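Local coordinates for protein geranylgeranyl pyrophosphate synthetase (Pyrococcus horikoshii, PDB 1WY0) that probably condenses isopentenyl diphosphate with allylic diphosphates to build the C20 chain of geranylgeranyl diphosphate, a precursor of archaeal membrane lipids, at residues A[53-58]-A[185-190]; A[199-205]-A[317-322]. One frame throughout, in Å; residues are numbered along the deposited sequence.

Interaction 1: A[53-58]-A[185-190]; sequences VVLTST and SAKVGG
Two helices of the all-helical polyprenyl synthetase fold, 49-57 and 167-193, close against each other at a glycine: Gly189 faces Val54, their CA atoms 4.3 Å apart. The short axes approach to 7.1 Å and cross at -35°. Ser57 CB and Val54 O occupy the space where a CB on Gly189 would stand, so the bare backbone is what lets the helices come this near. Gly189 CA instead makes a CA-H...O contact with Val54 O, while Val54 CA makes another with Ser185 O at 3.5 Å. Val53 sends CG1 over the start of Ala186, 3.6 Å from its backbone N, and Val54 CG2 lies against Ser185. Thr58 OG1 donates to Gly189 O at 2.6 Å, steeply bent at the acceptor (C=O...OG1 105°) and tilted from the carbonyl plane. With OG beside its own backbone N (chi1 -79°), Ser57 turns its hydroxyl back to Val53 O (OG to O 2.7 Å); its OG and N reach that oxygen from opposite faces. Ser185 OG likewise bonds back to Leu181 O. The serine hydroxyls are thus satisfied within their own helices, leaving Thr58 to make the one hydrogen bond across a buried, backbone-rich interface.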
ATOM      1  N   VAL A  53     -19.725  -8.879  -8.244  1.00 43.06           N
ATOM      2  CA  VAL A  53     -20.465  -7.691  -8.618  1.00 42.73           C
ATOM      3  C   VAL A  53     -19.861  -7.098  -9.878  1.00 44.04           C
ATOM      4  O   VAL A  53     -20.570  -6.540 -10.717  1.00 45.12           O
ATOM      5  CB  VAL A  53     -20.451  -6.664  -7.476  1.00 42.45           C
ATOM      6  CG1 VAL A  53     -21.043  -5.334  -7.934  1.00 39.95           C
ATOM      7  CG2 VAL A  53     -21.245  -7.216  -6.312  1.00 40.31           C
ATOM      8  N   VAL A  54     -18.550  -7.238 -10.020  1.00 43.30           N
ATOM      9  CA  VAL A  54     -17.871  -6.719 -11.193  1.00 42.86           C
ATOM     10  C   VAL A  54     -18.367  -7.441 -12.449  1.00 44.27           C
ATOM     11  O   VAL A  54     -18.988  -6.833 -13.320  1.00 43.07           O
ATOM     12  CB  VAL A  54     -16.336  -6.904 -11.088  1.00 42.83           C
ATOM     13  CG1 VAL A  54     -15.670  -6.388 -12.346  1.00 41.25           C
ATOM     14  CG2 VAL A  54     -15.796  -6.163  -9.861  1.00 43.01           C
ATOM     15  N   LEU A  55     -18.083  -8.738 -12.530  1.00 45.61           N
ATOM     16  CA  LEU A  55     -18.480  -9.553 -13.675  1.00 46.98           C
ATOM     17  C   LEU A  55     -19.987  -9.528 -13.915  1.00 46.18           C
ATOM     18  O   LEU A  55     -20.431  -9.497 -15.056  1.00 47.50           O
ATOM     19  CB  LEU A  55     -18.010 -11.001 -13.487  1.00 45.68           C
ATOM     20  CG  LEU A  55     -16.511 -11.163 -13.216  1.00 48.17           C
ATOM     21  CD1 LEU A  55     -16.163 -12.635 -13.070  1.00 47.69           C
ATOM     22  CD2 LEU A  55     -15.718 -10.534 -14.344  1.00 48.62           C
ATOM     23  N   THR A  56     -20.770  -9.543 -12.844  1.00 46.50           N
ATOM     24  CA  THR A  56     -22.220  -9.517 -12.983  1.00 46.59           C
ATOM     25  C   THR A  56     -22.689  -8.159 -13.489  1.00 47.74           C
ATOM     26  O   THR A  56     -23.678  -8.075 -14.218  1.00 48.45           O
ATOM     27  CB  THR A  56     -22.935  -9.819 -11.648  1.00 45.45           C
ATOM     28  OG1 THR A  56     -22.516 -11.099 -11.160  1.00 45.57           O
ATOM     29  CG2 THR A  56     -24.442  -9.847 -11.847  1.00 44.00           C
ATOM     30  N   SER A  57     -21.983  -7.100 -13.108  1.00 49.03           N
ATOM     31  CA  SER A  57     -22.347  -5.756 -13.541  1.00 50.51           C
ATOM     32  C   SER A  57     -22.044  -5.543 -15.012  1.00 52.66           C
ATOM     33  O   SER A  57     -22.754  -4.806 -15.698  1.00 53.59           O
ATOM     34  CB  SER A  57     -21.615  -4.702 -12.713  1.00 49.55           C
ATOM     35  OG  SER A  57     -22.242  -4.525 -11.455  1.00 49.09           O
ATOM     36  N   THR A  58     -20.991  -6.189 -15.496  1.00 53.66           N
ATOM     37  CA  THR A  58     -20.654  -6.077 -16.911  1.00 54.82           C
ATOM     38  C   THR A  58     -21.657  -6.828 -17.792  1.00 56.58           C
ATOM     39  O   THR A  58     -21.701  -6.677 -19.006  1.00 56.72           O
ATOM     40  CB  THR A  58     -19.249  -6.647 -17.116  1.00 54.30           C
ATOM     41  OG1 THR A  58     -18.318  -5.885 -16.342  1.00 55.34           O
ATOM     42  CG2 THR A  58     -18.853  -6.555 -18.592  1.00 54.73           C
ATOM     43  N   SER A 185     -16.859  -1.611  -7.572  1.00 36.03           N
ATOM     44  CA  SER A 185     -17.061  -2.936  -8.137  1.00 38.31           C
ATOM     45  C   SER A 185     -18.130  -2.881  -9.233  1.00 38.97           C
ATOM     46  O   SER A 185     -17.911  -3.335 -10.357  1.00 39.60           O
ATOM     47  CB  SER A 185     -17.505  -3.915  -7.043  1.00 39.46           C
ATOM     48  OG  SER A 185     -16.542  -4.014  -6.010  1.00 42.19           O
ATOM     49  N   ALA A 186     -19.287  -2.328  -8.895  1.00 40.13           N
ATOM     50  CA  ALA A 186     -20.366  -2.206  -9.872  1.00 40.81           C
ATOM     51  C   ALA A 186     -20.006  -1.232 -10.996  1.00 42.76           C
ATOM     52  O   ALA A 186     -20.200  -1.492 -12.177  1.00 43.31           O
ATOM     53  CB  ALA A 186     -21.618  -1.715  -9.146  1.00 39.30           C
ATOM     54  N   LYS A 187     -19.501  -0.055 -10.587  1.00 44.11           N
ATOM     55  CA  LYS A 187     -19.183   0.974 -11.569  1.00 45.63           C
ATOM     56  C   LYS A 187     -18.156   0.494 -12.599  1.00 46.45           C
ATOM     57  O   LYS A 187     -18.200   0.838 -13.773  1.00 47.45           O
ATOM     58  CB  LYS A 187     -18.649   2.193 -10.819  1.00 46.15           C
ATOM     59  CG  LYS A 187     -18.122   3.269 -11.767  1.00 46.96           C
ATOM     60  CD  LYS A 187     -17.754   4.558 -11.031  1.00 46.89           C
ATOM     61  CE  LYS A 187     -18.246   5.811 -11.760  1.00 47.33           C
ATOM     62  NZ  LYS A 187     -19.035   6.633 -10.845  1.00 46.84           N
ATOM     63  N   VAL A 188     -17.176  -0.294 -12.114  1.00 46.86           N
ATOM     64  CA  VAL A 188     -16.158  -0.803 -13.025  1.00 46.04           C
ATOM     65  C   VAL A 188     -16.711  -1.911 -13.922  1.00 48.18           C
ATOM     66  O   VAL A 188     -16.241  -2.142 -15.030  1.00 48.06           O
ATOM     67  CB  VAL A 188     -14.988  -1.340 -12.199  1.00 45.82           C
ATOM     68  CG1 VAL A 188     -14.193  -2.348 -13.029  1.00 43.29           C
ATOM     69  CG2 VAL A 188     -14.075  -0.201 -11.789  1.00 44.40           C
ATOM     70  N   GLY A 189     -17.718  -2.608 -13.411  1.00 49.53           N
ATOM     71  CA  GLY A 189     -18.335  -3.659 -14.189  1.00 51.67           C
ATOM     72  C   GLY A 189     -18.981  -3.005 -15.393  1.00 52.59           C
ATOM     73  O   GLY A 189     -18.696  -3.368 -16.533  1.00 52.69           O
ATOM     74  N   GLY A 190     -19.840  -2.026 -15.135  1.00 53.44           N
ATOM     75  CA  GLY A 190     -20.508  -1.325 -16.215  1.00 55.83           C
ATOM     76  C   GLY A 190     -19.538  -0.825 -17.270  1.00 56.72           C
ATOM     77  O   GLY A 190     -19.582  -1.261 -18.423  1.00 57.65           O
TER

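Interaction 2: A[199-205]-A[317-322]; sequences YIKALSS and ALRILP
Tyr199, near the start of helix 197-224, reaches across to the loop that joins helices 299-315 and 325-336. Its CB bond runs past the loop, but with CG beside the backbone N (chi1 -69°) the ring carries on to meet three consecutive residues. CD2 touches Leu321 CD1 at 3.8 Å, and Leu321 CG lies over one ring face, the two side chains crossing obliquely. CE2 comes next, 3.7 Å from Ile320 O. At the far end the phenol oxygen OH packs beside Pro322 CD at 3.8 Å, the two side chains crossing at about a right angle. An alanine here would take away the whole ring, and Leu321 and Pro322 would probably lose the surface they pack on, leaving the loop less firmly held against the helix.

One turn on, Ala202 points its CB at the loop, 3.2 Å from Ala317 O, and also touches Leu321 CD1. Leu321 therefore spans one turn of the helix: CD1 meets Tyr199 and Ala202, while CD2 meets Leu203 CD2 at 4.0 Å. Leu203 CD2 is shared, for Leu318 CD2 also touches it at 3.8 Å, and both leucines of the loop cross Leu203 at about a right angle. Leu330 of helix 325-336 packs on Leu203 and Leu318 as well. Farther along, Ser205 OG touches Ala317 CB but gives its proton to Ala202 O at 2.6 Å, from above the carbonyl plane. Between the two segments the contact rests on van der Waals packing, mostly of apolar side chains, with no hydrogen bond, and it grades from the buried leucines and alanines to the exposed Ile320 and Pro322.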
ATOM      1  N   TYR A 199     -26.653   3.909 -17.106  1.00 63.64           N
ATOM      2  CA  TYR A 199     -26.447   2.622 -16.454  1.00 63.38           C
ATOM      3  C   TYR A 199     -25.408   2.746 -15.337  1.00 62.25           C
ATOM      4  O   TYR A 199     -25.622   2.374 -14.191  1.00 60.47           O
ATOM      5  CB  TYR A 199     -25.925   1.633 -17.498  1.00 64.70           C
ATOM      6  CG  TYR A 199     -26.969   1.306 -18.507  1.00 67.22           C
ATOM      7  CD1 TYR A 199     -26.614   0.594 -19.653  1.00 67.60           C
ATOM      8  CD2 TYR A 199     -28.304   1.651 -18.299  1.00 68.27           C
ATOM      9  CE1 TYR A 199     -27.582   0.220 -20.571  1.00 69.42           C
ATOM     10  CE2 TYR A 199     -29.272   1.286 -19.226  1.00 69.53           C
ATOM     11  CZ  TYR A 199     -28.914   0.578 -20.359  1.00 69.66           C
ATOM     12  OH  TYR A 199     -29.874   0.196 -21.278  1.00 70.90           O
ATOM     13  N   ILE A 200     -24.225   3.258 -15.733  1.00 60.71           N
ATOM     14  CA  ILE A 200     -23.121   3.367 -14.786  1.00 59.22           C
ATOM     15  C   ILE A 200     -23.524   4.120 -13.514  1.00 58.66           C
ATOM     16  O   ILE A 200     -23.144   3.775 -12.403  1.00 59.22           O
ATOM     17  CB  ILE A 200     -21.958   4.081 -15.480  1.00 58.90           C
ATOM     18  CG1 ILE A 200     -21.382   3.197 -16.591  1.00 57.12           C
ATOM     19  CG2 ILE A 200     -20.833   4.348 -14.465  1.00 59.51           C
ATOM     20  CD1 ILE A 200     -20.375   3.942 -17.470  1.00 57.06           C
ATOM     21  N   LYS A 201     -24.287   5.212 -13.705  1.00 57.57           N
ATOM     22  CA  LYS A 201     -24.727   5.978 -12.544  1.00 57.23           C
ATOM     23  C   LYS A 201     -25.706   5.180 -11.680  1.00 55.74           C
ATOM     24  O   LYS A 201     -25.844   5.404 -10.485  1.00 54.33           O
ATOM     25  CB  LYS A 201     -25.393   7.265 -13.033  1.00 59.85           C
ATOM     26  CG  LYS A 201     -25.298   8.391 -12.000  1.00 63.18           C
ATOM     27  CD  LYS A 201     -26.440   9.400 -12.140  1.00 65.43           C
ATOM     28  CE  LYS A 201     -27.250   9.551 -10.849  1.00 67.58           C
ATOM     29  NZ  LYS A 201     -28.594   9.008 -11.046  1.00 68.56           N
ATOM     30  N   ALA A 202     -26.401   4.245 -12.354  1.00 54.24           N
ATOM     31  CA  ALA A 202     -27.341   3.393 -11.642  1.00 50.99           C
ATOM     32  C   ALA A 202     -26.621   2.242 -10.932  1.00 49.38           C
ATOM     33  O   ALA A 202     -26.943   1.858  -9.812  1.00 48.53           O
ATOM     34  CB  ALA A 202     -28.333   2.841 -12.666  1.00 50.96           C
ATOM     35  N   LEU A 203     -25.621   1.678 -11.602  1.00 47.22           N
ATOM     36  CA  LEU A 203     -24.832   0.597 -11.034  1.00 48.12           C
ATOM     37  C   LEU A 203     -24.039   1.110  -9.837  1.00 47.49           C
ATOM     38  O   LEU A 203     -24.005   0.471  -8.785  1.00 47.36           O
ATOM     39  CB  LEU A 203     -23.874   0.031 -12.084  1.00 47.31           C
ATOM     40  CG  LEU A 203     -24.505  -0.914 -13.111  1.00 47.68           C
ATOM     41  CD1 LEU A 203     -23.492  -1.261 -14.195  1.00 49.00           C
ATOM     42  CD2 LEU A 203     -24.986  -2.176 -12.403  1.00 47.42           C
ATOM     43  N   SER A 204     -23.419   2.275 -10.010  1.00 46.54           N
ATOM     44  CA  SER A 204     -22.629   2.914  -8.966  1.00 46.16           C
ATOM     45  C   SER A 204     -23.458   3.161  -7.713  1.00 47.08           C
ATOM     46  O   SER A 204     -23.010   2.877  -6.603  1.00 47.47           O
ATOM     47  CB  SER A 204     -22.082   4.250  -9.466  1.00 45.10           C
ATOM     48  OG  SER A 204     -21.467   4.116 -10.733  1.00 45.71           O
ATOM     49  N   SER A 205     -24.666   3.695  -7.904  1.00 46.38           N
ATOM     50  CA  SER A 205     -25.576   4.006  -6.802  1.00 46.45           C
ATOM     51  C   SER A 205     -26.004   2.753  -6.051  1.00 45.07           C
ATOM     52  O   SER A 205     -26.224   2.777  -4.839  1.00 44.33           O
ATOM     53  CB  SER A 205     -26.813   4.719  -7.342  1.00 47.91           C
ATOM     54  OG  SER A 205     -27.541   3.849  -8.193  1.00 50.72           O
ATOM     55  N   ALA A 317     -32.919   1.285  -8.345  1.00 61.99           N
ATOM     56  CA  ALA A 317     -32.051   2.106  -9.181  1.00 62.31           C
ATOM     57  C   ALA A 317     -31.560   1.267 -10.343  1.00 62.87           C
ATOM     58  O   ALA A 317     -31.046   1.794 -11.324  1.00 63.57           O
ATOM     59  CB  ALA A 317     -30.872   2.622  -8.369  1.00 61.54           C
ATOM     60  N   LEU A 318     -31.720  -0.047 -10.223  1.00 63.94           N
ATOM     61  CA  LEU A 318     -31.319  -0.978 -11.279  1.00 65.53           C
ATOM     62  C   LEU A 318     -32.461  -1.167 -12.280  1.00 66.79           C
ATOM     63  O   LEU A 318     -32.335  -1.780 -13.335  1.00 67.12           O
ATOM     64  CB  LEU A 318     -30.950  -2.322 -10.635  1.00 65.25           C
ATOM     65  CG  LEU A 318     -29.554  -2.330 -10.008  1.00 64.62           C
ATOM     66  CD1 LEU A 318     -29.094  -3.745  -9.636  1.00 64.21           C
ATOM     67  CD2 LEU A 318     -28.480  -1.761 -10.933  1.00 63.56           C
ATOM     68  N   ARG A 319     -33.632  -0.643 -11.871  1.00 67.68           N
ATOM     69  CA  ARG A 319     -34.805  -0.649 -12.733  1.00 68.59           C
ATOM     70  C   ARG A 319     -34.464  -0.147 -14.138  1.00 68.27           C
ATOM     71  O   ARG A 319     -35.043  -0.538 -15.139  1.00 68.49           O
ATOM     72  CB  ARG A 319     -35.784   0.333 -12.104  1.00 69.56           C
ATOM     73  CG  ARG A 319     -37.177  -0.245 -11.896  1.00 72.95           C
ATOM     74  CD  ARG A 319     -37.752   0.175 -10.540  1.00 74.97           C
ATOM     75  NE  ARG A 319     -38.611  -0.879 -10.002  1.00 76.99           N
ATOM     76  CZ  ARG A 319     -38.010  -1.911  -9.386  1.00 78.23           C
ATOM     77  NH1 ARG A 319     -36.694  -1.940  -9.264  1.00 78.77           N
ATOM     78  NH2 ARG A 319     -38.752  -2.912  -8.908  1.00 78.90           N
ATOM     79  N   ILE A 320     -33.500   0.791 -14.167  1.00 67.33           N
ATOM     80  CA  ILE A 320     -33.147   1.462 -15.408  1.00 66.90           C
ATOM     81  C   ILE A 320     -32.525   0.506 -16.437  1.00 66.20           C
ATOM     82  O   ILE A 320     -32.583   0.712 -17.643  1.00 66.62           O
ATOM     83  CB  ILE A 320     -32.148   2.559 -15.048  1.00 66.55           C
ATOM     84  CG1 ILE A 320     -32.830   3.625 -14.180  1.00 67.40           C
ATOM     85  CG2 ILE A 320     -31.627   3.234 -16.323  1.00 67.74           C
ATOM     86  CD1 ILE A 320     -34.047   4.248 -14.863  1.00 66.49           C
ATOM     87  N   LEU A 321     -31.864  -0.543 -15.907  1.00 65.68           N
ATOM     88  CA  LEU A 321     -31.242  -1.532 -16.781  1.00 64.72           C
ATOM     89  C   LEU A 321     -32.268  -2.533 -17.309  1.00 64.62           C
ATOM     90  O   LEU A 321     -33.339  -2.711 -16.744  1.00 63.41           O
ATOM     91  CB  LEU A 321     -30.172  -2.264 -15.978  1.00 64.28           C
ATOM     92  CG  LEU A 321     -28.849  -1.508 -15.938  1.00 63.96           C
ATOM     93  CD1 LEU A 321     -28.924  -0.257 -15.068  1.00 63.39           C
ATOM     94  CD2 LEU A 321     -27.696  -2.354 -15.391  1.00 63.37           C
ATOM     95  N   PRO A 322     -31.923  -3.209 -18.410  1.00 65.26           N
ATOM     96  CA  PRO A 322     -32.823  -4.189 -18.999  1.00 66.80           C
ATOM     97  C   PRO A 322     -32.991  -5.402 -18.082  1.00 67.70           C
ATOM     98  O   PRO A 322     -32.232  -5.624 -17.148  1.00 68.60           O
ATOM     99  CB  PRO A 322     -32.248  -4.632 -20.340  1.00 66.25           C
ATOM    100  CG  PRO A 322     -31.174  -3.634 -20.746  1.00 65.52           C
ATOM    101  CD  PRO A 322     -30.874  -2.877 -19.368  1.00 64.74           C
TER

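Interactions 1 and 2 lie with their centres 11 Å apart on the same side of the chain's centre, and helices 167-193 and 197-224, which follow each other in the chain, join them. Leu203 is the main bridge: its CD2 touches Ser57 OG at 3.7 Å, its CD1 touches Gly190 CA at 3.6 Å, and its O lies 3.3 Å from Ala186 CB. Ser204 OG also packs on Lys187 CB. Helix 325-336 reaches both contacts through Leu330, which meets Ser57 as well as Leu203 and Leu318. The residues at the mercury site, Tyr81 and Cys150, belong to neither contact. Packing thus runs without a break from helix 49-57 through helices 167-193 and 197-224 to the 317-322 loop.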